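Local structure of dihydroorotase (Campylobacter jejuni subsp. jejuni, 3PNU) at residues 206-211 against 255-260; 68-73 against 102-107; 331-336 against 344-349; 145-150 against 180-185. The protein probably catalyses the reversible, zinc-dependent cyclization of N-carbamoyl-L-aspartate to dihydroorotate, a step of de novo pyrimidine synthesis. All coordinates share one frame; numbering follows the deposited sequence.

Interaction 1. Residues 206-211 against 255-260; sequences YATITL and KVMFGS
With CG1 of Ile209 turned away from its own carbonyl carbon (chi1 -60°) and CG1 of Val256 trans to the backbone N (chi1 162°), the two branched side chains meet on one face of a parallel pair of strands, Ile209 CD1 lying 3.6 Å from Val256 CG1. The pair, 206-209 beside 256-258, belongs to the barrel wall of the TIM-barrel fold of the metallo-dependent hydrolases. Four backbone bonds join it in the alternating pattern of parallel strands: Ala207 N to Lys255 O, Met257 N to Ala207 O, Ile209 N to Met257 O and Gly259 N to Ile209 O. The last is nearly straight at the hydrogen (176°), yet its donor stands well above the carbonyl plane of Ile209. Thr208 and Met257 project from the other face, where Thr208 OG1 bonds to Glu188 and to the backbone N of His189, a zinc ligand. At the start of the strands the aliphatic part of Lys255 crosses the Tyr206 side chain at about a right angle, its CB 3.8 Å from Tyr206 CD1, while NZ bonds to the carbonyls of Leu199 and Leu205. At the other end the pair runs toward the metal centre: Gly259 lies near the zinc ligand His34, and Ser260 OG bonds to Asp32. Phe258 presents the edge of its ring to the backbone N of Leu211, 3.7 Å from CE1. Beside the last backbone bond, a water donates to both Thr208 OG1 at 2.9 Å and Gly259 O at 2.7 Å.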
loop_
_atom_site.group_PDB
_atom_site.type_symbol
_atom_site.label_atom_id
_atom_site.label_comp_id
_atom_site.label_asym_id
_atom_site.label_seq_id
_atom_site.Cartn_x
_atom_site.Cartn_y
_atom_site.Cartn_z
ATOM N N TYR A 206 -16.275 16.656 15.809
ATOM C CA TYR A 206 -16.973 16.666 14.547
ATOM C C TYR A 206 -16.063 15.970 13.552
ATOM O O TYR A 206 -14.946 15.601 13.900
ATOM C CB TYR A 206 -17.257 18.110 14.101
ATOM C CG TYR A 206 -18.144 18.887 15.067
ATOM C CD1 TYR A 206 -19.521 18.855 14.949
ATOM C CD2 TYR A 206 -17.599 19.640 16.090
ATOM C CE1 TYR A 206 -20.326 19.536 15.822
ATOM C CE2 TYR A 206 -18.409 20.350 16.965
ATOM C CZ TYR A 206 -19.765 20.285 16.824
ATOM O OH TYR A 206 -20.585 20.969 17.685
ATOM N N ALA A 207 -16.520 15.794 12.314
ATOM C CA ALA A 207 -15.687 15.138 11.313
ATOM C C ALA A 207 -16.063 15.469 9.879
ATOM O O ALA A 207 -17.196 15.861 9.587
ATOM C CB ALA A 207 -15.732 13.617 11.524
ATOM N N THR A 208 -15.095 15.325 8.982
ATOM C CA THR A 208 -15.349 15.477 7.570
ATOM C C THR A 208 -15.013 14.124 6.957
ATOM O O THR A 208 -14.154 13.413 7.476
ATOM C CB THR A 208 -14.535 16.592 6.902
ATOM O OG1 THR A 208 -13.139 16.271 6.897
ATOM C CG2 THR A 208 -14.756 17.933 7.593
ATOM N N ILE A 209 -15.716 13.754 5.891
ATOM C CA ILE A 209 -15.460 12.511 5.164
ATOM C C ILE A 209 -15.315 12.799 3.655
ATOM O O ILE A 209 -16.044 13.639 3.097
ATOM C CB ILE A 209 -16.572 11.486 5.349
ATOM C CG1 ILE A 209 -16.738 11.132 6.818
ATOM C CG2 ILE A 209 -16.230 10.241 4.574
ATOM C CD1 ILE A 209 -17.864 10.179 7.079
ATOM N N THR A 210 -14.372 12.106 3.012
ATOM C CA THR A 210 -14.096 12.301 1.596
ATOM C C THR A 210 -14.961 11.441 0.715
ATOM O O THR A 210 -15.664 10.521 1.160
ATOM C CB THR A 210 -12.644 11.898 1.227
ATOM O OG1 THR A 210 -12.516 10.477 1.322
ATOM C CG2 THR A 210 -11.641 12.586 2.114
ATOM N N LEU A 211 -14.881 11.717 -0.571
ATOM C CA LEU A 211 -15.621 10.923 -1.496
ATOM C C LEU A 211 -14.974 9.559 -1.623
ATOM O O LEU A 211 -15.636 8.542 -1.456
ATOM C CB LEU A 211 -15.676 11.618 -2.846
ATOM C CG LEU A 211 -16.329 10.812 -3.969
ATOM C CD1 LEU A 211 -17.647 10.261 -3.518
ATOM C CD2 LEU A 211 -16.452 11.687 -5.223
ATOM N N LYS A 255 -23.056 15.480 12.870
ATOM C CA LYS A 255 -21.708 15.987 13.137
ATOM C C LYS A 255 -20.685 15.640 12.034
ATOM O O LYS A 255 -19.486 15.930 12.172
ATOM C CB LYS A 255 -21.216 15.521 14.506
ATOM C CG LYS A 255 -22.163 15.894 15.648
ATOM C CD LYS A 255 -21.477 15.888 17.020
ATOM C CE LYS A 255 -20.783 14.577 17.379
ATOM N NZ LYS A 255 -19.980 14.727 18.654
ATOM N N VAL A 256 -21.163 15.015 10.952
ATOM C CA VAL A 256 -20.321 14.666 9.829
ATOM C C VAL A 256 -20.631 15.614 8.670
ATOM O O VAL A 256 -21.788 15.944 8.431
ATOM C CB VAL A 256 -20.505 13.212 9.429
ATOM C CG1 VAL A 256 -19.986 12.978 8.027
ATOM C CG2 VAL A 256 -19.802 12.305 10.447
ATOM N N MET A 257 -19.589 16.063 7.978
ATOM C CA MET A 257 -19.715 17.003 6.872
ATOM C C MET A 257 -18.885 16.495 5.722
ATOM O O MET A 257 -17.869 15.856 5.930
ATOM C CB MET A 257 -19.151 18.359 7.283
ATOM C CG MET A 257 -19.892 19.055 8.411
ATOM S SD MET A 257 -18.908 20.356 9.192
ATOM C CE MET A 257 -17.833 19.416 10.265
ATOM N N PHE A 258 -19.299 16.766 4.495
ATOM C CA PHE A 258 -18.501 16.331 3.379
ATOM C C PHE A 258 -17.295 17.238 3.223
ATOM O O PHE A 258 -17.408 18.460 3.303
ATOM C CB PHE A 258 -19.295 16.306 2.090
ATOM C CG PHE A 258 -18.442 16.123 0.897
ATOM C CD1 PHE A 258 -17.938 14.888 0.589
ATOM C CD2 PHE A 258 -18.123 17.196 0.096
ATOM C CE1 PHE A 258 -17.121 14.716 -0.521
ATOM C CE2 PHE A 258 -17.319 17.032 -1.015
ATOM C CZ PHE A 258 -16.811 15.787 -1.309
ATOM N N GLY A 259 -16.143 16.605 3.043
ATOM C CA GLY A 259 -14.852 17.271 2.836
ATOM C C GLY A 259 -14.120 16.362 1.861
ATOM O O GLY A 259 -13.797 15.227 2.193
ATOM N N SER A 260 -13.856 16.850 0.659
ATOM C CA SER A 260 -13.279 16.003 -0.379
ATOM C C SER A 260 -11.824 15.669 -0.201
ATOM O O SER A 260 -11.368 14.656 -0.649
ATOM C CB SER A 260 -13.375 16.716 -1.727
ATOM O OG SER A 260 -12.489 17.847 -1.743
HETATM O O HOH W 1 -12.126 15.461 4.249
HETATM O O HOH W 2 -12.517 13.175 -2.329
#

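Interaction 2. Residues 68-73 against 102-107; sequences CNLEDL and EKFLYS
Leu70 and Phe104 meet between the start of helix 70-84 and helix 102-108, with Leu70 CG 4.4 Å from Phe104 CZ. Phe104 holds its ring out from its helix so that the far end does the touching: Asn69 CA comes up at the ring edge, 4.3 Å from CZ, and the carbonyl oxygen of Cys68 lies close to the same atom. One branch of Leu70 goes further along, its CD1 resting 3.7 Å from Ser107 OG. Behind this first shell, bonds within each segment fix the groups. Ser107 OG, placed between its backbone N and carbonyl carbon by a chi1 of 68°, donates back to Phe104 O at 2.8 Å. Asn69 is the N-cap of helix 70-84: its OD1 accepts from Asp72 N at 2.9 Å, with the N-H pointing nearly straight at the oxygen (169°), and its ND2 makes a weak bond to Asp72 OD2. Further out, the Phe104 ring stacks with Tyr100 and touches Leu95. The side-chain bonds of Asn69 and Ser107 stay within their own segments, and what passes between the two is a small van der Waals contact near the surface.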
loop_
_atom_site.group_PDB
_atom_site.type_symbol
_atom_site.label_atom_id
_atom_site.label_comp_id
_atom_site.label_asym_id
_atom_site.label_seq_id
_atom_site.Cartn_x
_atom_site.Cartn_y
_atom_site.Cartn_z
ATOM N N CYS A 68 0.847 31.454 7.649
ATOM C CA CYS A 68 0.932 31.682 9.096
ATOM C C CYS A 68 0.743 33.147 9.514
ATOM O O CYS A 68 1.055 33.509 10.652
ATOM C CB CYS A 68 2.259 31.137 9.651
ATOM S SG CYS A 68 2.438 29.306 9.568
ATOM N N ASN A 69 0.239 33.990 8.610
ATOM C CA ASN A 69 -0.050 35.396 8.946
ATOM C C ASN A 69 -1.146 35.953 8.042
ATOM O O ASN A 69 -1.345 35.469 6.928
ATOM C CB ASN A 69 1.220 36.267 8.935
ATOM C CG ASN A 69 1.814 36.429 7.553
ATOM O OD1 ASN A 69 1.142 36.866 6.615
ATOM N ND2 ASN A 69 3.095 36.102 7.426
ATOM N N LEU A 70 -1.854 36.969 8.533
ATOM C CA LEU A 70 -2.999 37.560 7.809
ATOM C C LEU A 70 -2.681 38.138 6.444
ATOM O O LEU A 70 -3.465 37.983 5.497
ATOM C CB LEU A 70 -3.661 38.626 8.669
ATOM C CG LEU A 70 -4.307 38.093 9.952
ATOM C CD1 LEU A 70 -4.738 39.225 10.887
ATOM C CD2 LEU A 70 -5.479 37.181 9.610
ATOM N N GLU A 71 -1.525 38.791 6.339
ATOM C CA GLU A 71 -1.105 39.417 5.083
ATOM C C GLU A 71 -1.061 38.413 3.951
ATOM O O GLU A 71 -1.632 38.626 2.881
ATOM C CB GLU A 71 0.278 40.089 5.228
ATOM C CG GLU A 71 0.322 41.324 6.156
ATOM C CD GLU A 71 0.073 40.998 7.627
ATOM O OE1 GLU A 71 -0.405 41.902 8.351
ATOM O OE2 GLU A 71 0.337 39.848 8.057
ATOM N N ASP A 72 -0.373 37.308 4.203
ATOM C CA ASP A 72 -0.215 36.267 3.197
ATOM C C ASP A 72 -1.547 35.575 2.904
ATOM O O ASP A 72 -1.813 35.197 1.762
ATOM C CB ASP A 72 0.857 35.285 3.655
ATOM C CG ASP A 72 2.195 35.972 3.919
ATOM O OD1 ASP A 72 2.488 36.989 3.248
ATOM O OD2 ASP A 72 2.957 35.501 4.793
ATOM N N LEU A 73 -2.384 35.439 3.937
ATOM C CA LEU A 73 -3.709 34.812 3.796
ATOM C C LEU A 73 -4.567 35.678 2.876
ATOM O O LEU A 73 -5.176 35.172 1.937
ATOM C CB LEU A 73 -4.369 34.638 5.172
ATOM C CG LEU A 73 -5.700 33.885 5.298
ATOM C CD1 LEU A 73 -5.534 32.408 4.987
ATOM C CD2 LEU A 73 -6.247 34.036 6.696
ATOM N N GLU A 102 -3.460 35.087 21.987
ATOM C CA GLU A 102 -4.816 35.629 21.972
ATOM C C GLU A 102 -4.903 36.881 21.110
ATOM O O GLU A 102 -5.797 37.000 20.263
ATOM C CB GLU A 102 -5.297 35.904 23.398
ATOM C CG GLU A 102 -6.811 36.160 23.548
ATOM C CD GLU A 102 -7.291 37.505 22.976
ATOM O OE1 GLU A 102 -8.513 37.635 22.710
ATOM O OE2 GLU A 102 -6.460 38.429 22.790
ATOM N N LYS A 103 -3.966 37.803 21.304
ATOM C CA LYS A 103 -3.967 39.048 20.539
ATOM C C LYS A 103 -4.001 38.775 19.039
ATOM O O LYS A 103 -4.788 39.375 18.311
ATOM C CB LYS A 103 -2.766 39.935 20.914
ATOM C CG LYS A 103 -2.735 41.266 20.167
ATOM C CD LYS A 103 -1.735 42.285 20.738
ATOM C CE LYS A 103 -1.961 43.656 20.077
ATOM N NZ LYS A 103 -1.126 44.751 20.654
ATOM N N PHE A 104 -3.166 37.867 18.564
ATOM C CA PHE A 104 -3.160 37.576 17.132
ATOM C C PHE A 104 -4.458 36.923 16.660
ATOM O O PHE A 104 -4.953 37.215 15.560
ATOM C CB PHE A 104 -1.988 36.683 16.750
ATOM C CG PHE A 104 -2.040 36.220 15.322
ATOM C CD1 PHE A 104 -1.432 36.949 14.320
ATOM C CD2 PHE A 104 -2.727 35.063 14.980
ATOM C CE1 PHE A 104 -1.487 36.526 13.002
ATOM C CE2 PHE A 104 -2.785 34.639 13.668
ATOM C CZ PHE A 104 -2.161 35.374 12.677
ATOM N N LEU A 105 -4.991 36.026 17.486
ATOM C CA LEU A 105 -6.219 35.317 17.152
ATOM C C LEU A 105 -7.405 36.265 17.086
ATOM O O LEU A 105 -8.248 36.129 16.201
ATOM C CB LEU A 105 -6.491 34.183 18.148
ATOM C CG LEU A 105 -5.535 32.982 18.084
ATOM C CD1 LEU A 105 -5.787 32.012 19.240
ATOM C CD2 LEU A 105 -5.658 32.277 16.758
ATOM N N TYR A 106 -7.470 37.224 18.011
ATOM C CA TYR A 106 -8.572 38.188 18.016
ATOM C C TYR A 106 -8.632 39.020 16.730
ATOM O O TYR A 106 -9.708 39.366 16.268
ATOM C CB TYR A 106 -8.508 39.125 19.230
ATOM C CG TYR A 106 -9.595 40.196 19.189
ATOM C CD1 TYR A 106 -10.866 39.947 19.702
ATOM C CD2 TYR A 106 -9.352 41.446 18.612
ATOM C CE1 TYR A 106 -11.860 40.916 19.651
ATOM C CE2 TYR A 106 -10.337 42.415 18.558
ATOM C CZ TYR A 106 -11.587 42.149 19.081
ATOM O OH TYR A 106 -12.571 43.114 19.028
ATOM N N SER A 107 -7.480 39.332 16.154
ATOM C CA SER A 107 -7.448 40.111 14.930
ATOM C C SER A 107 -7.763 39.271 13.700
ATOM O O SER A 107 -8.099 39.817 12.652
ATOM C CB SER A 107 -6.076 40.756 14.747
ATOM O OG SER A 107 -5.080 39.783 14.500
#

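Interaction 3. Residues 331-336 against 344-349; sequences WQVPNV and VVPYMA
Carbonyl oxygens set against aliphatic carbons make up most of this contact, beginning where Val336 CG2 lies 3.2 Å from Val344 O. That branch is trans to the backbone N of Val336, while CG1 takes the position between N and the carbonyl carbon (chi1 62°). The same oxygen of Val344 receives a CA-H...O contact from Val336 CA at 3.2 Å. Next along, the CG-CD edge of the Pro346 ring meets the opposing carbonyls: CG is 3.1 Å from Pro334 O and CD 3.4 Å from Asn335 O. Val345 CG1 also faces Asn335 O, more distantly. At the far end Val333 CB is 3.5 Å from Met348 O.

The segment 344-349 leaves strand 343-344 and, from Pro346 to Ala349, folds into a type II beta turn before strand 352-357; its closing bond, Ala349 N to Pro346 O, is weak at 3.3 Å. The segment 331-336 continues from strand 331-332, an edge strand of the four-stranded antiparallel sheet that accompanies the barrel. Strand 352-357 lies next to 331-332 in that sheet, and Val333 makes backbone bonds to Gly350 and Glu351.

Apolar packing is centred on Val333, whose two methyls diverge. CG1, opposite the backbone N, reaches Pro346 CG at 4.0 Å, and CG2 lies beside Met348 CB. Behind the turn, Tyr347 packs on Leu230 and Val279, with a backbone bond to Phe280. Val344 rests on Pro264 and pairs through its backbone with Tyr337, in a region that also holds His265, a probable substrate-binding residue.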
loop_
_atom_site.group_PDB
_atom_site.type_symbol
_atom_site.label_atom_id
_atom_site.label_comp_id
_atom_site.label_asym_id
_atom_site.label_seq_id
_atom_site.Cartn_x
_atom_site.Cartn_y
_atom_site.Cartn_z
ATOM N N TRP A 331 -21.602 10.736 -19.141
ATOM C CA TRP A 331 -20.469 11.531 -19.615
ATOM C C TRP A 331 -19.159 10.876 -19.193
ATOM O O TRP A 331 -19.091 10.223 -18.148
ATOM C CB TRP A 331 -20.552 13.002 -19.163
ATOM C CG TRP A 331 -20.334 13.271 -17.706
ATOM C CD1 TRP A 331 -21.161 12.936 -16.669
ATOM C CD2 TRP A 331 -19.231 13.986 -17.129
ATOM N NE1 TRP A 331 -20.624 13.375 -15.480
ATOM C CE2 TRP A 331 -19.445 14.029 -15.734
ATOM C CE3 TRP A 331 -18.075 14.587 -17.657
ATOM C CZ2 TRP A 331 -18.546 14.649 -14.855
ATOM C CZ3 TRP A 331 -17.177 15.208 -16.777
ATOM C CH2 TRP A 331 -17.421 15.233 -15.394
ATOM N N GLN A 332 -18.128 11.038 -20.022
ATOM C CA GLN A 332 -16.833 10.444 -19.745
ATOM C C GLN A 332 -15.938 11.478 -19.111
ATOM O O GLN A 332 -15.918 12.634 -19.533
ATOM C CB GLN A 332 -16.176 9.919 -21.015
ATOM C CG GLN A 332 -14.921 9.114 -20.719
ATOM C CD GLN A 332 -14.249 8.568 -21.961
ATOM O OE1 GLN A 332 -14.312 9.169 -23.039
ATOM N NE2 GLN A 332 -13.576 7.427 -21.811
ATOM N N VAL A 333 -15.176 11.049 -18.111
ATOM C CA VAL A 333 -14.314 11.946 -17.396
ATOM C C VAL A 333 -13.008 12.133 -18.151
ATOM O O VAL A 333 -12.359 11.161 -18.521
ATOM C CB VAL A 333 -14.010 11.411 -15.960
ATOM C CG1 VAL A 333 -13.180 12.439 -15.157
ATOM C CG2 VAL A 333 -15.308 11.062 -15.218
ATOM N N PRO A 334 -12.611 13.396 -18.383
ATOM C CA PRO A 334 -11.347 13.658 -19.056
ATOM C C PRO A 334 -10.209 12.916 -18.393
ATOM O O PRO A 334 -10.230 12.704 -17.185
ATOM C CB PRO A 334 -11.143 15.164 -18.874
ATOM C CG PRO A 334 -12.508 15.719 -18.695
ATOM C CD PRO A 334 -13.348 14.635 -18.073
ATOM N N ASN A 335 -9.222 12.525 -19.179
ATOM C CA ASN A 335 -8.082 11.813 -18.646
ATOM C C ASN A 335 -7.095 12.787 -18.008
ATOM O O ASN A 335 -6.183 12.374 -17.298
ATOM C CB ASN A 335 -7.422 10.984 -19.755
ATOM C CG ASN A 335 -8.369 9.937 -20.341
ATOM O OD1 ASN A 335 -9.311 9.489 -19.686
ATOM N ND2 ASN A 335 -8.117 9.548 -21.576
ATOM N N VAL A 336 -7.299 14.080 -18.245
ATOM C CA VAL A 336 -6.433 15.112 -17.686
ATOM C C VAL A 336 -7.104 16.492 -17.789
ATOM O O VAL A 336 -7.977 16.704 -18.622
ATOM C CB VAL A 336 -5.062 15.141 -18.433
ATOM C CG1 VAL A 336 -5.268 15.492 -19.903
ATOM C CG2 VAL A 336 -4.081 16.121 -17.778
ATOM N N VAL A 344 -3.090 17.711 -14.764
ATOM C CA VAL A 344 -3.481 16.903 -13.620
ATOM C C VAL A 344 -4.408 15.781 -14.016
ATOM O O VAL A 344 -5.276 15.965 -14.859
ATOM C CB VAL A 344 -4.206 17.788 -12.587
ATOM C CG1 VAL A 344 -4.694 16.961 -11.425
ATOM C CG2 VAL A 344 -3.275 18.925 -12.101
ATOM N N VAL A 345 -4.214 14.617 -13.394
ATOM C CA VAL A 345 -5.044 13.453 -13.645
ATOM C C VAL A 345 -6.155 13.470 -12.611
ATOM O O VAL A 345 -5.898 13.483 -11.412
ATOM C CB VAL A 345 -4.265 12.120 -13.508
ATOM C CG1 VAL A 345 -5.175 10.945 -13.880
ATOM C CG2 VAL A 345 -2.993 12.118 -14.384
ATOM N N PRO A 346 -7.403 13.464 -13.070
ATOM C CA PRO A 346 -8.524 13.488 -12.148
ATOM C C PRO A 346 -8.902 12.114 -11.668
ATOM O O PRO A 346 -8.496 11.129 -12.261
ATOM C CB PRO A 346 -9.658 14.023 -13.016
ATOM C CG PRO A 346 -9.384 13.416 -14.336
ATOM C CD PRO A 346 -7.857 13.414 -14.469
ATOM N N TYR A 347 -9.691 12.086 -10.592
ATOM C CA TYR A 347 -10.214 10.873 -10.003
ATOM C C TYR A 347 -11.256 10.344 -10.959
ATOM O O TYR A 347 -11.873 11.123 -11.693
ATOM C CB TYR A 347 -10.837 11.192 -8.632
ATOM C CG TYR A 347 -11.514 10.016 -7.939
ATOM C CD1 TYR A 347 -10.789 8.897 -7.559
ATOM C CD2 TYR A 347 -12.865 10.039 -7.633
ATOM C CE1 TYR A 347 -11.398 7.820 -6.923
ATOM C CE2 TYR A 347 -13.480 8.956 -6.979
ATOM C CZ TYR A 347 -12.722 7.856 -6.627
ATOM O OH TYR A 347 -13.286 6.771 -5.999
ATOM N N MET A 348 -11.459 9.030 -10.973
ATOM C CA MET A 348 -12.429 8.427 -11.879
ATOM C C MET A 348 -12.067 8.726 -13.358
ATOM O O MET A 348 -12.891 8.550 -14.248
ATOM C CB MET A 348 -13.824 8.957 -11.553
ATOM C CG MET A 348 -14.440 8.421 -10.266
ATOM S SD MET A 348 -15.259 6.836 -10.492
ATOM C CE MET A 348 -15.827 6.461 -8.825
ATOM N N ALA A 349 -10.836 9.182 -13.610
ATOM C CA ALA A 349 -10.378 9.488 -14.967
ATOM C C ALA A 349 -10.838 8.403 -15.947
ATOM O O ALA A 349 -10.827 7.216 -15.615
ATOM C CB ALA A 349 -8.869 9.610 -14.996
#

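Interaction 4. Residues 145-150 against 180-185; sequences MSDLNI and FPRLKI
A Schellman motif ends helix 135-147, and its last turn meets the type I beta turn 180-183 that precedes strand 185-187. In the motif, Ile150 N bonds to Met145 O at 2.8 Å and Asn149 N to Ser146 O, with Asn149 taking a positive phi. Ser146 is the hub of the contact: its OG, opposite the backbone N (chi1 -168°), lies 3.3 Å from Arg182 CB. Four waters carry the polar link, with no direct hydrogen bond between the segments. One molecule joins Ser146 OG to Arg182 N; another, 2.7 Å from Asp147 OD1 and 2.7 Å from Arg182 NE, also bonds to Ser146 OG. Asp147 OD1 lies in the guanidinium plane, at its edge, 4.0 Å from Arg182 NH2: a long salt bridge, with carboxylate and guanidinium nearly coplanar (20°). Two further waters bridge backbone atoms, Ser146 O to Arg182 O and Ile150 O to Lys184 N. On the buried side Leu183 CD1 packs against Met145 CB at 3.8 Å and beside Ile150 O. Lys184 NZ, near Asn149 OD1, bonds to Ile313 O. Helix 135-147 leads to strand 152-154 as helix 170-179 does to 185-187: neighbouring alpha-to-beta connections of the TIM barrel.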
loop_
_atom_site.group_PDB
_atom_site.type_symbol
_atom_site.label_atom_id
_atom_site.label_comp_id
_atom_site.label_asym_id
_atom_site.label_seq_id
_atom_site.Cartn_x
_atom_site.Cartn_y
_atom_site.Cartn_z
ATOM N N MET A 145 -8.762 30.123 21.052
ATOM C CA MET A 145 -9.591 29.619 19.952
ATOM C C MET A 145 -10.954 29.255 20.457
ATOM O O MET A 145 -11.962 29.494 19.792
ATOM C CB MET A 145 -8.962 28.415 19.269
ATOM C CG MET A 145 -7.775 28.774 18.403
ATOM S SD MET A 145 -7.068 27.373 17.529
ATOM C CE MET A 145 -8.431 26.822 16.496
ATOM N N SER A 146 -10.974 28.682 21.651
ATOM C CA SER A 146 -12.203 28.263 22.277
ATOM C C SER A 146 -13.049 29.514 22.577
ATOM O O SER A 146 -14.203 29.609 22.159
ATOM C CB SER A 146 -11.880 27.441 23.535
ATOM O OG SER A 146 -13.024 26.775 24.040
ATOM N N ASP A 147 -12.451 30.483 23.270
ATOM C CA ASP A 147 -13.141 31.732 23.634
ATOM C C ASP A 147 -13.669 32.462 22.392
ATOM O O ASP A 147 -14.827 32.906 22.381
ATOM C CB ASP A 147 -12.200 32.664 24.425
ATOM C CG ASP A 147 -11.781 32.076 25.792
ATOM O OD1 ASP A 147 -12.451 31.135 26.272
ATOM O OD2 ASP A 147 -10.788 32.565 26.382
ATOM N N LEU A 148 -12.826 32.552 21.354
ATOM C CA LEU A 148 -13.157 33.239 20.102
ATOM C C LEU A 148 -13.995 32.397 19.109
ATOM O O LEU A 148 -14.225 32.805 17.956
ATOM C CB LEU A 148 -11.870 33.700 19.412
ATOM C CG LEU A 148 -10.971 34.660 20.206
ATOM C CD1 LEU A 148 -9.678 34.961 19.425
ATOM C CD2 LEU A 148 -11.720 35.947 20.531
ATOM N N ASN A 149 -14.430 31.219 19.544
ATOM C CA ASN A 149 -15.249 30.356 18.712
ATOM C C ASN A 149 -14.578 30.013 17.371
ATOM O O ASN A 149 -15.242 29.909 16.347
ATOM C CB ASN A 149 -16.619 31.024 18.501
ATOM C CG ASN A 149 -17.653 30.085 17.913
ATOM O OD1 ASN A 149 -17.652 28.883 18.187
ATOM N ND2 ASN A 149 -18.561 30.635 17.120
ATOM N N ILE A 150 -13.253 29.862 17.378
ATOM C CA ILE A 150 -12.511 29.456 16.176
ATOM C C ILE A 150 -12.340 27.938 16.295
ATOM O O ILE A 150 -11.998 27.441 17.359
ATOM C CB ILE A 150 -11.123 30.094 16.092
ATOM C CG1 ILE A 150 -11.211 31.606 16.266
ATOM C CG2 ILE A 150 -10.433 29.738 14.746
ATOM C CD1 ILE A 150 -9.853 32.299 16.247
ATOM N N PHE A 180 -10.238 20.649 26.419
ATOM C CA PHE A 180 -10.755 21.870 25.791
ATOM C C PHE A 180 -12.183 21.614 25.343
ATOM O O PHE A 180 -12.467 21.604 24.159
ATOM C CB PHE A 180 -9.856 22.271 24.629
ATOM C CG PHE A 180 -8.418 22.510 25.034
ATOM C CD1 PHE A 180 -8.030 23.716 25.602
ATOM C CD2 PHE A 180 -7.459 21.535 24.856
ATOM C CE1 PHE A 180 -6.717 23.930 25.981
ATOM C CE2 PHE A 180 -6.160 21.749 25.223
ATOM C CZ PHE A 180 -5.784 22.945 25.788
ATOM N N PRO A 181 -13.094 21.444 26.303
ATOM C CA PRO A 181 -14.457 21.039 26.019
ATOM C C PRO A 181 -15.345 22.021 25.285
ATOM O O PRO A 181 -16.404 21.615 24.813
ATOM C CB PRO A 181 -15.032 20.710 27.405
ATOM C CG PRO A 181 -14.207 21.519 28.366
ATOM C CD PRO A 181 -12.874 21.749 27.733
ATOM N N ARG A 182 -14.938 23.280 25.180
ATOM C CA ARG A 182 -15.730 24.265 24.456
ATOM C C ARG A 182 -15.119 24.538 23.092
ATOM O O ARG A 182 -15.600 25.389 22.356
ATOM C CB ARG A 182 -15.853 25.567 25.258
ATOM C CG ARG A 182 -16.481 25.370 26.644
ATOM C CD ARG A 182 -16.504 26.664 27.456
ATOM N NE ARG A 182 -15.198 27.333 27.480
ATOM C CZ ARG A 182 -14.176 27.021 28.281
ATOM N NH1 ARG A 182 -14.260 26.010 29.148
ATOM N NH2 ARG A 182 -13.045 27.723 28.194
ATOM N N LEU A 183 -14.047 23.827 22.761
ATOM C CA LEU A 183 -13.399 23.983 21.460
ATOM C C LEU A 183 -14.046 23.033 20.439
ATOM O O LEU A 183 -14.308 21.874 20.748
ATOM C CB LEU A 183 -11.924 23.633 21.588
ATOM C CG LEU A 183 -10.999 23.761 20.371
ATOM C CD1 LEU A 183 -10.880 25.213 19.861
ATOM C CD2 LEU A 183 -9.632 23.248 20.725
ATOM N N LYS A 184 -14.324 23.515 19.238
ATOM C CA LYS A 184 -14.813 22.635 18.199
ATOM C C LYS A 184 -13.583 22.012 17.578
ATOM O O LYS A 184 -12.667 22.718 17.131
ATOM C CB LYS A 184 -15.629 23.370 17.139
ATOM C CG LYS A 184 -16.996 23.749 17.619
ATOM C CD LYS A 184 -17.757 24.518 16.544
ATOM C CE LYS A 184 -19.042 25.049 17.111
ATOM N NZ LYS A 184 -19.532 26.169 16.293
ATOM N N ILE A 185 -13.556 20.688 17.572
ATOM C CA ILE A 185 -12.442 19.949 17.041
ATOM C C ILE A 185 -12.962 19.091 15.905
ATOM O O ILE A 185 -13.769 18.180 16.122
ATOM C CB ILE A 185 -11.793 19.064 18.123
ATOM C CG1 ILE A 185 -11.357 19.914 19.326
ATOM C CG2 ILE A 185 -10.623 18.313 17.554
ATOM C CD1 ILE A 185 -10.792 19.123 20.518
HETATM O O HOH W 3 -12.760 24.644 25.422
HETATM O O HOH W 4 -15.506 27.493 20.975
HETATM O O HOH W 5 -13.987 28.938 25.719
HETATM O O HOH W 6 -13.969 26.190 18.523
#

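Interaction 1 is buried, two neighbouring barrel strands held by backbone bonds, whereas interaction 2 is a small surface contact without bonds between its helices. Interactions 3 and 4 are partly buried: 331-336 with 344-349 relies on aliphatic and carbonyl packing, 145-150 with 180-185 mainly on bridging water, plus an exposed long salt bridge and buried leucine-methionine packing. Interactions 1 and 4 share a seam: Tyr206 N probably bonds to Ile185 O and the Tyr206 ring packs on Lys184. Interactions 2 and 4 meet where Leu105 touches Leu148 and Met145. Interaction 3 touches none of the others, although its nearest atoms come within about 4 Å of interaction 1; its centre is about 40 Å from that of interaction 4.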